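Local coordinates for protein serine--tRNA ligase (Pyrococcus horikoshii, PDB 2ZR2) that charges tRNA(Ser), and probably also tRNA(Sec), with serine at the expense of ATP, as a homodimeric class II synthetase, at residues Gly182-Tyr187 against Ile296-Gln301; Val238-Glu243 against Phe282-Gly287; Ile194-Leu199 against Arg412-Ile417. All blocks are in the same frame, centred on the assembly; numbering follows the deposited sequence.

Interaction 1 of 3, residues Gly182-Tyr187 against Ile296-Gln301; sequences GSRFYY and IFRVHQ. With AMP (adenosine monophosphate), chain C; SO4 (sulfate ion), chain D; SO4 (sulfate ion), chain E.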
loop_
_atom_site.group_PDB
_atom_site.type_symbol
_atom_site.label_atom_id
_atom_site.label_comp_id
_atom_site.label_asym_id
_atom_site.label_seq_id
_atom_site.Cartn_x
_atom_site.Cartn_y
_atom_site.Cartn_z
ATOM N N GLY A 182 10.086 0.588 -11.559
ATOM C CA GLY A 182 11.427 1.071 -11.308
ATOM C C GLY A 182 12.207 -0.016 -10.597
ATOM O O GLY A 182 11.738 -1.155 -10.487
ATOM N N SER A 183 13.387 0.324 -10.090
ATOM C CA SER A 183 14.209 -0.671 -9.424
ATOM C C SER A 183 13.740 -0.981 -8.016
ATOM O O SER A 183 13.071 -0.170 -7.361
ATOM C CB SER A 183 15.670 -0.226 -9.394
ATOM O OG SER A 183 15.801 0.991 -8.692
ATOM N N ARG A 184 14.111 -2.177 -7.576
ATOM C CA ARG A 184 13.779 -2.683 -6.257
ATOM C C ARG A 184 12.300 -2.959 -5.986
ATOM O O ARG A 184 11.875 -3.075 -4.831
ATOM C CB ARG A 184 14.440 -1.807 -5.181
ATOM C CG ARG A 184 15.975 -1.956 -5.261
ATOM C CD ARG A 184 16.761 -1.517 -4.034
ATOM N NE ARG A 184 16.706 -0.080 -3.839
ATOM C CZ ARG A 184 17.313 0.555 -2.844
ATOM N NH1 ARG A 184 17.200 1.872 -2.745
ATOM N NH2 ARG A 184 18.035 -0.123 -1.953
ATOM N N PHE A 185 11.533 -3.075 -7.075
ATOM C CA PHE A 185 10.118 -3.461 -7.041
ATOM C C PHE A 185 10.121 -4.816 -7.765
ATOM O O PHE A 185 11.096 -5.151 -8.418
ATOM C CB PHE A 185 9.233 -2.500 -7.826
ATOM C CG PHE A 185 8.769 -1.326 -7.042
ATOM C CD1 PHE A 185 9.380 -0.094 -7.192
ATOM C CD2 PHE A 185 7.714 -1.453 -6.149
ATOM C CE1 PHE A 185 8.944 1.002 -6.453
ATOM C CE2 PHE A 185 7.265 -0.367 -5.401
ATOM C CZ PHE A 185 7.881 0.869 -5.554
ATOM N N TYR A 186 9.043 -5.582 -7.690
ATOM C CA TYR A 186 9.033 -6.878 -8.358
ATOM C C TYR A 186 7.630 -7.439 -8.524
ATOM O O TYR A 186 6.682 -6.940 -7.922
ATOM C CB TYR A 186 9.801 -7.866 -7.512
ATOM C CG TYR A 186 9.268 -7.886 -6.100
ATOM C CD1 TYR A 186 9.817 -7.055 -5.122
ATOM C CD2 TYR A 186 8.148 -8.656 -5.759
ATOM C CE1 TYR A 186 9.264 -6.984 -3.839
ATOM C CE2 TYR A 186 7.581 -8.591 -4.477
ATOM C CZ TYR A 186 8.152 -7.750 -3.524
ATOM O OH TYR A 186 7.633 -7.670 -2.253
ATOM N N TYR A 187 7.517 -8.483 -9.346
ATOM C CA TYR A 187 6.264 -9.228 -9.525
ATOM C C TYR A 187 6.613 -10.601 -8.915
ATOM O O TYR A 187 7.656 -11.189 -9.227
ATOM C CB TYR A 187 5.889 -9.489 -11.002
ATOM C CG TYR A 187 5.276 -8.353 -11.782
ATOM C CD1 TYR A 187 6.070 -7.499 -12.546
ATOM C CD2 TYR A 187 3.889 -8.146 -11.782
ATOM C CE1 TYR A 187 5.501 -6.467 -13.287
ATOM C CE2 TYR A 187 3.309 -7.117 -12.519
ATOM C CZ TYR A 187 4.118 -6.280 -13.266
ATOM O OH TYR A 187 3.568 -5.237 -13.974
ATOM N N ILE A 296 14.622 -9.965 -3.782
ATOM C CA ILE A 296 13.605 -9.466 -2.855
ATOM C C ILE A 296 14.071 -9.345 -1.406
ATOM O O ILE A 296 13.263 -9.422 -0.475
ATOM C CB ILE A 296 12.358 -10.365 -2.869
ATOM C CG1 ILE A 296 12.747 -11.795 -2.468
ATOM C CG2 ILE A 296 11.690 -10.300 -4.244
ATOM C CD1 ILE A 296 11.559 -12.800 -2.420
ATOM N N PHE A 297 15.370 -9.156 -1.209
ATOM C CA PHE A 297 15.913 -9.023 0.140
ATOM C C PHE A 297 15.702 -7.616 0.680
ATOM O O PHE A 297 15.301 -7.439 1.825
ATOM C CB PHE A 297 17.409 -9.323 0.157
ATOM C CG PHE A 297 17.997 -9.318 1.530
ATOM C CD1 PHE A 297 17.658 -10.318 2.450
ATOM C CD2 PHE A 297 18.847 -8.284 1.936
ATOM C CE1 PHE A 297 18.152 -10.293 3.766
ATOM C CE2 PHE A 297 19.352 -8.243 3.249
ATOM C CZ PHE A 297 18.999 -9.257 4.169
ATOM N N ARG A 298 16.000 -6.619 -0.147
ATOM C CA ARG A 298 15.850 -5.230 0.243
ATOM C C ARG A 298 15.096 -4.521 -0.876
ATOM O O ARG A 298 15.692 -4.006 -1.823
ATOM C CB ARG A 298 17.227 -4.582 0.462
ATOM C CG ARG A 298 17.124 -3.109 0.847
ATOM C CD ARG A 298 18.469 -2.415 1.009
ATOM N NE ARG A 298 19.200 -2.909 2.169
ATOM C CZ ARG A 298 20.115 -3.867 2.117
ATOM N NH1 ARG A 298 20.423 -4.436 0.954
ATOM N NH2 ARG A 298 20.707 -4.269 3.232
ATOM N N VAL A 299 13.776 -4.476 -0.748
ATOM C CA VAL A 299 12.942 -3.871 -1.774
ATOM C C VAL A 299 12.084 -2.736 -1.243
ATOM O O VAL A 299 12.091 -2.440 -0.057
ATOM C CB VAL A 299 12.017 -4.940 -2.374
ATOM C CG1 VAL A 299 12.822 -5.953 -3.154
ATOM C CG2 VAL A 299 11.290 -5.663 -1.244
ATOM N N HIS A 300 11.329 -2.112 -2.134
ATOM C CA HIS A 300 10.450 -1.025 -1.737
ATOM C C HIS A 300 9.166 -1.485 -1.038
ATOM O O HIS A 300 8.627 -0.739 -0.210
ATOM C CB HIS A 300 10.109 -0.163 -2.947
ATOM C CG HIS A 300 11.269 0.634 -3.441
ATOM N ND1 HIS A 300 11.947 1.526 -2.639
ATOM C CD2 HIS A 300 11.881 0.669 -4.645
ATOM C CE1 HIS A 300 12.925 2.079 -3.331
ATOM N NE2 HIS A 300 12.907 1.578 -4.549
ATOM N N GLN A 301 8.664 -2.682 -1.371
ATOM C CA GLN A 301 7.466 -3.195 -0.707
ATOM C C GLN A 301 7.600 -4.652 -0.273
ATOM O O GLN A 301 8.173 -5.475 -0.981
ATOM C CB GLN A 301 6.214 -3.052 -1.597
ATOM C CG GLN A 301 6.023 -4.169 -2.587
ATOM C CD GLN A 301 4.838 -3.954 -3.504
ATOM O OE1 GLN A 301 4.639 -2.858 -4.024
ATOM N NE2 GLN A 301 4.060 -5.007 -3.734
HETATM P P AMP C . 12.636 -2.844 10.915
HETATM O O1P AMP C . 13.033 -3.471 12.191
HETATM O O2P AMP C . 11.111 -2.444 10.613
HETATM O O3P AMP C . 13.687 -2.029 9.981
HETATM O "O5'" AMP C . 12.612 -4.138 9.937
HETATM C "C5'" AMP C . 12.167 -5.408 10.421
HETATM C "C4'" AMP C . 12.236 -6.465 9.330
HETATM O "O4'" AMP C . 11.499 -6.048 8.164
HETATM C "C3'" AMP C . 13.656 -6.700 8.822
HETATM O "O3'" AMP C . 14.349 -7.568 9.721
HETATM C "C2'" AMP C . 13.356 -7.466 7.557
HETATM O "O2'" AMP C . 12.959 -8.803 7.870
HETATM C "C1'" AMP C . 12.167 -6.670 6.987
HETATM N N9 AMP C . 12.645 -5.572 6.096
HETATM C C8 AMP C . 13.051 -4.346 6.476
HETATM N N7 AMP C . 13.355 -3.629 5.389
HETATM C C5 AMP C . 13.149 -4.400 4.324
HETATM C C6 AMP C . 13.284 -4.210 2.951
HETATM N N6 AMP C . 13.705 -3.049 2.476
HETATM N N1 AMP C . 12.974 -5.219 2.104
HETATM C C2 AMP C . 12.536 -6.400 2.567
HETATM N N3 AMP C . 12.399 -6.605 3.882
HETATM C C4 AMP C . 12.698 -5.630 4.771
HETATM S S SO4 D . 15.946 2.823 -5.996
HETATM O O1 SO4 D . 14.900 3.577 -6.718
HETATM O O2 SO4 D . 15.540 1.409 -5.881
HETATM O O3 SO4 D . 17.221 2.902 -6.729
HETATM O O4 SO4 D . 16.130 3.403 -4.651
HETATM S S SO4 E . 23.569 -6.153 0.580
HETATM O O1 SO4 E . 22.622 -5.431 -0.289
HETATM O O2 SO4 E . 23.604 -7.574 0.173
HETATM O O3 SO4 E . 24.918 -5.565 0.473
HETATM O O4 SO4 E . 23.111 -6.035 1.975
#

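Interaction 2 of 3, residues Val238-Glu243 against Phe282-Gly287; sequences VIYKVE and FRKEAG. With AMP (adenosine monophosphate), chain C.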
loop_
_atom_site.group_PDB
_atom_site.type_symbol
_atom_site.label_atom_id
_atom_site.label_comp_id
_atom_site.label_asym_id
_atom_site.label_seq_id
_atom_site.Cartn_x
_atom_site.Cartn_y
_atom_site.Cartn_z
ATOM N N VAL A 238 13.102 6.911 4.715
ATOM C CA VAL A 238 12.259 5.756 4.520
ATOM C C VAL A 238 10.787 5.952 4.191
ATOM O O VAL A 238 10.222 5.191 3.407
ATOM C CB VAL A 238 12.403 4.784 5.750
ATOM C CG1 VAL A 238 13.442 5.288 6.708
ATOM C CG2 VAL A 238 11.116 4.634 6.462
ATOM N N ILE A 239 10.167 6.979 4.747
ATOM C CA ILE A 239 8.744 7.171 4.536
ATOM C C ILE A 239 8.280 7.951 3.312
ATOM O O ILE A 239 8.712 9.077 3.071
ATOM C CB ILE A 239 8.136 7.807 5.782
ATOM C CG1 ILE A 239 8.451 6.936 6.999
ATOM C CG2 ILE A 239 6.643 7.949 5.616
ATOM C CD1 ILE A 239 8.247 7.662 8.308
ATOM N N TYR A 240 7.376 7.328 2.562
ATOM C CA TYR A 240 6.767 7.909 1.363
ATOM C C TYR A 240 5.548 8.727 1.763
ATOM O O TYR A 240 4.684 8.248 2.514
ATOM C CB TYR A 240 6.224 6.837 0.417
ATOM C CG TYR A 240 7.222 6.067 -0.384
ATOM C CD1 TYR A 240 7.932 6.672 -1.410
ATOM C CD2 TYR A 240 7.402 4.708 -0.172
ATOM C CE1 TYR A 240 8.792 5.938 -2.214
ATOM C CE2 TYR A 240 8.261 3.965 -0.970
ATOM C CZ TYR A 240 8.952 4.583 -1.984
ATOM O OH TYR A 240 9.825 3.860 -2.753
ATOM N N LYS A 241 5.454 9.947 1.250
ATOM C CA LYS A 241 4.292 10.740 1.556
ATOM C C LYS A 241 3.488 10.860 0.267
ATOM O O LYS A 241 4.062 10.802 -0.833
ATOM C CB LYS A 241 4.694 12.110 2.071
ATOM C CG LYS A 241 3.489 12.918 2.463
ATOM C CD LYS A 241 3.865 14.294 2.923
ATOM C CE LYS A 241 2.671 15.198 2.842
ATOM N NZ LYS A 241 2.240 15.301 1.425
ATOM N N VAL A 242 2.167 10.990 0.390
ATOM C CA VAL A 242 1.327 11.112 -0.799
ATOM C C VAL A 242 1.061 12.592 -1.062
ATOM O O VAL A 242 0.863 13.368 -0.123
ATOM C CB VAL A 242 -0.022 10.324 -0.639
ATOM C CG1 VAL A 242 -0.003 9.532 0.638
ATOM C CG2 VAL A 242 -1.218 11.262 -0.668
ATOM N N GLU A 243 1.060 12.985 -2.332
ATOM C CA GLU A 243 0.828 14.387 -2.668
ATOM C C GLU A 243 -0.473 14.928 -2.107
ATOM O O GLU A 243 -1.442 14.189 -1.927
ATOM C CB GLU A 243 0.802 14.613 -4.178
ATOM C CG GLU A 243 1.969 14.045 -4.917
ATOM C CD GLU A 243 2.248 14.791 -6.198
ATOM O OE1 GLU A 243 1.286 15.093 -6.938
ATOM O OE2 GLU A 243 3.438 15.073 -6.458
ATOM N N PHE A 282 6.050 -0.165 3.066
ATOM C CA PHE A 282 6.636 0.655 2.011
ATOM C C PHE A 282 7.838 1.424 2.525
ATOM O O PHE A 282 7.744 2.145 3.513
ATOM C CB PHE A 282 5.577 1.618 1.450
ATOM C CG PHE A 282 4.336 0.923 0.950
ATOM C CD1 PHE A 282 3.302 0.600 1.822
ATOM C CD2 PHE A 282 4.224 0.542 -0.380
ATOM C CE1 PHE A 282 2.181 -0.097 1.379
ATOM C CE2 PHE A 282 3.101 -0.160 -0.834
ATOM C CZ PHE A 282 2.080 -0.479 0.047
ATOM N N ARG A 283 8.968 1.275 1.841
ATOM C CA ARG A 283 10.204 1.946 2.247
ATOM C C ARG A 283 10.935 2.508 1.043
ATOM O O ARG A 283 11.064 1.844 0.013
ATOM C CB ARG A 283 11.143 0.969 2.960
ATOM C CG ARG A 283 10.448 -0.221 3.583
ATOM C CD ARG A 283 10.198 -0.069 5.060
ATOM N NE ARG A 283 11.434 -0.257 5.805
ATOM C CZ ARG A 283 11.528 -0.936 6.945
ATOM N NH1 ARG A 283 10.455 -1.508 7.484
ATOM N NH2 ARG A 283 12.704 -1.033 7.548
ATOM N N LYS A 284 11.424 3.734 1.185
ATOM C CA LYS A 284 12.158 4.394 0.117
ATOM C C LYS A 284 13.514 3.732 -0.044
ATOM O O LYS A 284 14.014 3.607 -1.155
ATOM C CB LYS A 284 12.383 5.870 0.443
ATOM C CG LYS A 284 11.167 6.773 0.344
ATOM C CD LYS A 284 11.526 8.201 0.780
ATOM C CE LYS A 284 10.336 9.156 0.704
ATOM N NZ LYS A 284 10.639 10.504 1.276
ATOM N N GLU A 285 14.104 3.301 1.068
ATOM C CA GLU A 285 15.423 2.693 1.031
ATOM C C GLU A 285 16.376 3.659 0.331
ATOM O O GLU A 285 17.250 3.233 -0.424
ATOM C CB GLU A 285 15.401 1.359 0.279
ATOM C CG GLU A 285 14.823 0.193 1.076
ATOM C CD GLU A 285 15.512 -0.017 2.422
ATOM O OE1 GLU A 285 16.722 0.292 2.534
ATOM O OE2 GLU A 285 14.848 -0.508 3.366
ATOM N N ALA A 286 16.207 4.956 0.602
ATOM C CA ALA A 286 17.024 6.004 -0.012
ATOM C C ALA A 286 18.536 5.824 0.153
ATOM O O ALA A 286 19.289 6.011 -0.801
ATOM C CB ALA A 286 16.602 7.364 0.521
ATOM N N GLY A 287 18.975 5.464 1.359
ATOM C CA GLY A 287 20.393 5.263 1.618
ATOM C C GLY A 287 21.118 4.458 0.545
ATOM O O GLY A 287 22.327 4.615 0.374
HETATM P P AMP C . 12.636 -2.844 10.915
HETATM O O1P AMP C . 13.033 -3.471 12.191
HETATM O O2P AMP C . 11.111 -2.444 10.613
HETATM O O3P AMP C . 13.687 -2.029 9.981
HETATM O "O5'" AMP C . 12.612 -4.138 9.937
HETATM C "C5'" AMP C . 12.167 -5.408 10.421
HETATM C "C4'" AMP C . 12.236 -6.465 9.330
HETATM O "O4'" AMP C . 11.499 -6.048 8.164
HETATM C "C3'" AMP C . 13.656 -6.700 8.822
HETATM O "O3'" AMP C . 14.349 -7.568 9.721
HETATM C "C2'" AMP C . 13.356 -7.466 7.557
HETATM O "O2'" AMP C . 12.959 -8.803 7.870
HETATM C "C1'" AMP C . 12.167 -6.670 6.987
HETATM N N9 AMP C . 12.645 -5.572 6.096
HETATM C C8 AMP C . 13.051 -4.346 6.476
HETATM N N7 AMP C . 13.355 -3.629 5.389
HETATM C C5 AMP C . 13.149 -4.400 4.324
HETATM C C6 AMP C . 13.284 -4.210 2.951
HETATM N N6 AMP C . 13.705 -3.049 2.476
HETATM N N1 AMP C . 12.974 -5.219 2.104
HETATM C C2 AMP C . 12.536 -6.400 2.567
HETATM N N3 AMP C . 12.399 -6.605 3.882
HETATM C C4 AMP C . 12.698 -5.630 4.771
HETATM O O HOH W 1 6.707 4.808 3.313
#

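Interaction 3 of 3, residues Ile194-Leu199 against Arg412-Ile417; sequences ILDLAL and RAIVAI. With AMP (adenosine monophosphate), chain C; SO4 (sulfate ion), chain F.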
loop_
_atom_site.group_PDB
_atom_site.type_symbol
_atom_site.label_atom_id
_atom_site.label_comp_id
_atom_site.label_asym_id
_atom_site.label_seq_id
_atom_site.Cartn_x
_atom_site.Cartn_y
_atom_site.Cartn_z
ATOM N N ILE A 194 1.937 -18.275 -3.198
ATOM C CA ILE A 194 1.253 -19.086 -2.194
ATOM C C ILE A 194 2.102 -19.168 -0.946
ATOM O O ILE A 194 1.584 -19.159 0.168
ATOM C CB ILE A 194 1.002 -20.519 -2.674
ATOM C CG1 ILE A 194 0.054 -20.504 -3.876
ATOM C CG2 ILE A 194 0.427 -21.346 -1.541
ATOM C CD1 ILE A 194 -1.238 -19.757 -3.648
ATOM N N LEU A 195 3.413 -19.264 -1.143
ATOM C CA LEU A 195 4.339 -19.334 -0.029
ATOM C C LEU A 195 4.281 -18.035 0.780
ATOM O O LEU A 195 4.342 -18.056 2.019
ATOM C CB LEU A 195 5.764 -19.570 -0.539
ATOM C CG LEU A 195 6.867 -19.590 0.528
ATOM C CD1 LEU A 195 6.642 -20.734 1.527
ATOM C CD2 LEU A 195 8.198 -19.743 -0.155
ATOM N N ASP A 196 4.174 -16.907 0.075
ATOM C CA ASP A 196 4.092 -15.613 0.737
ATOM C C ASP A 196 2.859 -15.603 1.636
ATOM O O ASP A 196 2.974 -15.374 2.841
ATOM C CB ASP A 196 3.989 -14.480 -0.287
ATOM C CG ASP A 196 3.994 -13.100 0.357
ATOM O OD1 ASP A 196 4.910 -12.319 0.071
ATOM O OD2 ASP A 196 3.089 -12.784 1.151
ATOM N N LEU A 197 1.687 -15.867 1.061
ATOM C CA LEU A 197 0.467 -15.874 1.861
ATOM C C LEU A 197 0.552 -16.873 2.986
ATOM O O LEU A 197 0.110 -16.596 4.102
ATOM C CB LEU A 197 -0.755 -16.219 1.022
ATOM C CG LEU A 197 -1.109 -15.277 -0.127
ATOM C CD1 LEU A 197 -2.467 -15.708 -0.692
ATOM C CD2 LEU A 197 -1.135 -13.806 0.347
ATOM N N ALA A 198 1.119 -18.036 2.683
ATOM C CA ALA A 198 1.254 -19.102 3.674
ATOM C C ALA A 198 2.030 -18.619 4.884
ATOM O O ALA A 198 1.634 -18.876 6.019
ATOM C CB ALA A 198 1.943 -20.327 3.057
ATOM N N LEU A 199 3.123 -17.907 4.642
ATOM C CA LEU A 199 3.953 -17.403 5.725
ATOM C C LEU A 199 3.203 -16.415 6.603
ATOM O O LEU A 199 3.422 -16.371 7.803
ATOM C CB LEU A 199 5.234 -16.779 5.152
ATOM C CG LEU A 199 6.265 -17.806 4.643
ATOM C CD1 LEU A 199 7.280 -17.175 3.708
ATOM C CD2 LEU A 199 6.958 -18.432 5.844
ATOM N N ARG A 412 12.140 -11.618 3.278
ATOM C CA ARG A 412 13.320 -12.313 3.749
ATOM C C ARG A 412 13.095 -13.747 4.205
ATOM O O ARG A 412 13.970 -14.607 4.024
ATOM C CB ARG A 412 13.993 -11.475 4.819
ATOM C CG ARG A 412 14.365 -10.121 4.261
ATOM C CD ARG A 412 15.214 -9.312 5.198
ATOM N NE ARG A 412 15.682 -8.098 4.541
ATOM C CZ ARG A 412 16.461 -7.183 5.111
ATOM N NH1 ARG A 412 16.831 -6.112 4.419
ATOM N NH2 ARG A 412 16.875 -7.336 6.367
ATOM N N ALA A 413 11.932 -14.021 4.783
ATOM C CA ALA A 413 11.624 -15.383 5.198
ATOM C C ALA A 413 11.737 -16.239 3.924
ATOM O O ALA A 413 12.252 -17.356 3.935
ATOM C CB ALA A 413 10.204 -15.442 5.752
ATOM N N ILE A 414 11.248 -15.693 2.817
ATOM C CA ILE A 414 11.297 -16.391 1.550
ATOM C C ILE A 414 12.724 -16.569 1.061
ATOM O O ILE A 414 13.071 -17.629 0.553
ATOM C CB ILE A 414 10.462 -15.657 0.475
ATOM C CG1 ILE A 414 8.979 -15.887 0.742
ATOM C CG2 ILE A 414 10.784 -16.182 -0.908
ATOM C CD1 ILE A 414 8.079 -15.212 -0.262
ATOM N N VAL A 415 13.572 -15.555 1.191
ATOM C CA VAL A 415 14.932 -15.770 0.726
ATOM C C VAL A 415 15.579 -16.829 1.630
ATOM O O VAL A 415 16.244 -17.746 1.138
ATOM C CB VAL A 415 15.780 -14.447 0.670
ATOM C CG1 VAL A 415 15.489 -13.587 1.832
ATOM C CG2 VAL A 415 17.264 -14.775 0.657
ATOM N N ALA A 416 15.346 -16.740 2.938
ATOM C CA ALA A 416 15.927 -17.725 3.845
ATOM C C ALA A 416 15.486 -19.163 3.516
ATOM O O ALA A 416 16.307 -20.094 3.536
ATOM C CB ALA A 416 15.576 -17.391 5.286
ATOM N N ILE A 417 14.203 -19.354 3.215
ATOM C CA ILE A 417 13.719 -20.695 2.904
ATOM C C ILE A 417 14.295 -21.175 1.587
ATOM O O ILE A 417 14.692 -22.332 1.477
ATOM C CB ILE A 417 12.168 -20.754 2.856
ATOM C CG1 ILE A 417 11.619 -20.491 4.256
ATOM C CG2 ILE A 417 11.677 -22.120 2.337
ATOM C CD1 ILE A 417 10.120 -20.473 4.324
HETATM P P AMP C . 12.636 -2.844 10.915
HETATM O O1P AMP C . 13.033 -3.471 12.191
HETATM O O2P AMP C . 11.111 -2.444 10.613
HETATM O O3P AMP C . 13.687 -2.029 9.981
HETATM O "O5'" AMP C . 12.612 -4.138 9.937
HETATM C "C5'" AMP C . 12.167 -5.408 10.421
HETATM C "C4'" AMP C . 12.236 -6.465 9.330
HETATM O "O4'" AMP C . 11.499 -6.048 8.164
HETATM C "C3'" AMP C . 13.656 -6.700 8.822
HETATM O "O3'" AMP C . 14.349 -7.568 9.721
HETATM C "C2'" AMP C . 13.356 -7.466 7.557
HETATM O "O2'" AMP C . 12.959 -8.803 7.870
HETATM C "C1'" AMP C . 12.167 -6.670 6.987
HETATM N N9 AMP C . 12.645 -5.572 6.096
HETATM C C8 AMP C . 13.051 -4.346 6.476
HETATM N N7 AMP C . 13.355 -3.629 5.389
HETATM C C5 AMP C . 13.149 -4.400 4.324
HETATM C C6 AMP C . 13.284 -4.210 2.951
HETATM N N6 AMP C . 13.705 -3.049 2.476
HETATM N N1 AMP C . 12.974 -5.219 2.104
HETATM C C2 AMP C . 12.536 -6.400 2.567
HETATM N N3 AMP C . 12.399 -6.605 3.882
HETATM C C4 AMP C . 12.698 -5.630 4.771
HETATM S S SO4 F . 20.501 -5.290 6.255
HETATM O O1 SO4 F . 19.257 -4.721 5.694
HETATM O O2 SO4 F . 21.477 -4.197 6.457
HETATM O O3 SO4 F . 21.056 -6.283 5.326
HETATM O O4 SO4 F . 20.231 -5.969 7.540
#

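Interaction 1 of 3, residues Gly182-Tyr187 against Ile296-Gln301
R184 and V299 mark the closest approach of the two irregular backbones, CA to CA 4.7 Å, and beside them H300 N donates to R184 O (2.9 Å, N-H...O angle 166°). A second bond comes from the Y186 hydroxyl: OH lies 2.6 Å from Q301 O, above the carbonyl plane and not on a lone pair. I296 CG2 covers one face of the Y186 ring, 3.9 Å from its centroid, while V299 CG2 meets CE1 at the rim. F185 presents a face to H300 CB, 3.8 Å from the ring centroid, and an edge to Q301 OE1, which accepts from Y219 N of the second subunit. H300 CG stands beside its backbone N (chi1 -70°), which carries the imidazole to F185; the two planes are inclined at 39°, neither stacked nor edge-on. H300 ND1 bonds to R283 O and NE2 reaches sulfate O2 at 3.0 Å; R184 NE grips that same oxygen at 2.8 Å. The side chains of R184 and R298 run alongside each other, each bound to a separate sulfate. V299 N donates to AMP N1 (3.1 Å), reading the adenine edge as expected of a class II motif 2 loop. Residues 296-301 lead into strand 301-311, antiparallel to strand 273-282, whereas 182-187 bridge helix 175-180 and strand 187-189; I296 also packs against helix 410-420.

Interaction 2 of 3, residues Val238-Glu243 against Phe282-Gly287
V238 O receives K284 N at 2.9 Å, with an N-H...O angle of 155°, the one direct backbone hydrogen bond between the segments. The compact part of the contact is built round Y240. Its ring lies with one face under K284 CG, 3.7 Å from the centroid and 17° off the normal, while the lysine chain slides past in the opposite direction. Because K284 CG is turned beside its own backbone N (chi1 -73°) and the chain is extended beyond it, the methylenes run across the tyrosine and the ammonium continues to F235 O. At the ring edge, Y240 CD2 meets F282 CB at 3.9 Å. A water bridges the backbones here, taking the Y240 N-H at 2.7 Å and donating to F282 O at 2.9 Å, so two polar groups that do not meet directly are still linked. Were Y240 replaced by an alanine, the K284 methylenes would probably lose their aromatic support, with a gap left beside F282 and beside V242 of the second subunit, which also packs on this ring.

The other end is looser: A286 is exposed and touches little, and G287 is poorly ordered. Between the two, R283 and E285 turn to the nucleotide. R283 NH2 donates to AMP O3P (2.8 Å), and one face of its guanidinium lies over N7; E285 OE2 accepts from AMP N6 at 2.9 Å. A phosphate-binding arginine two residues before an adenine-reading glutamate, at the end of strand 273-282, is the F-R-x-E signature of class II motif 2, here with loop 238-243 packed against it through Y240 and the K284 N to V238 O bond.

Interaction 3 of 3, residues Ile194-Leu199 against Arg412-Ile417
L199 CD1 fits against I414 CG1 at 3.7 Å, the closest side-chain approach between two helical segments whose axes pass 10.4 Å apart at 115°. The two side chains cross obliquely, and L199 divides its branches: CD1 also touches A413 CB at 4.0 Å, whereas CD2 meets I417 CD1 tip to tip at 4.1 Å. One leucine therefore contacts residues on two successive turns of the opposing helix. L195, a turn earlier, behaves differently. With CG opposite its backbone N (chi1 177°), it slides past I414 in the reverse sense, bringing CD2 to I414 CG1 at 4.0 Å. I414 CG1 thus touches both leucines, and the isoleucine CD1 extends farther, to D196 CA at 4.1 Å. I414 CG1 stands beside the backbone N (chi1 -75°), which sends this arm toward the neighbouring helix.

All six touching residues are buried, and the contacts across the segments are purely apolar. The carboxylate of D196 turns elsewhere: OD1 accepts from T410 OG1, at the start of helix 410-420, and OD2 pairs with H303 ND1 on strand 301-311. R412 leaves its helix in the direction away from 194-199, laying one face of its guanidinium over AMP C4 and bonding through NH1 to a sulfate oxygen, O1, at 3.1 Å, which fits the motif 3 arginine of class II synthetases.

Around the pair, L434 packs on both L195 and L199, helix 435-438 covers A198, strand 354-362 touches V415 and A416 through M362, and I216 of the second subunit packs on D196, placing helix 190-209 at the dimer interface.

Interactions 1 and 2 join irregular loops beside the AMP, are only partly buried, and share one element: residues 282-287 and 296-301 are the two ends of the connection between strands 273-282 and 301-311. They meet directly where R184 NH1 bonds to E285 O and H300 ND1 to R283 O. Interaction 3 is a buried helix-helix contact of aliphatic side chains, without backbone bonds or rings between its segments; its anion-binding arginine, R412, points away from the interface. It still reaches the nucleotide through R412, whose NE donates to F297 O of interaction 1. Interactions 2 and 3 do not touch, yet all three meet both the AMP and the second subunit.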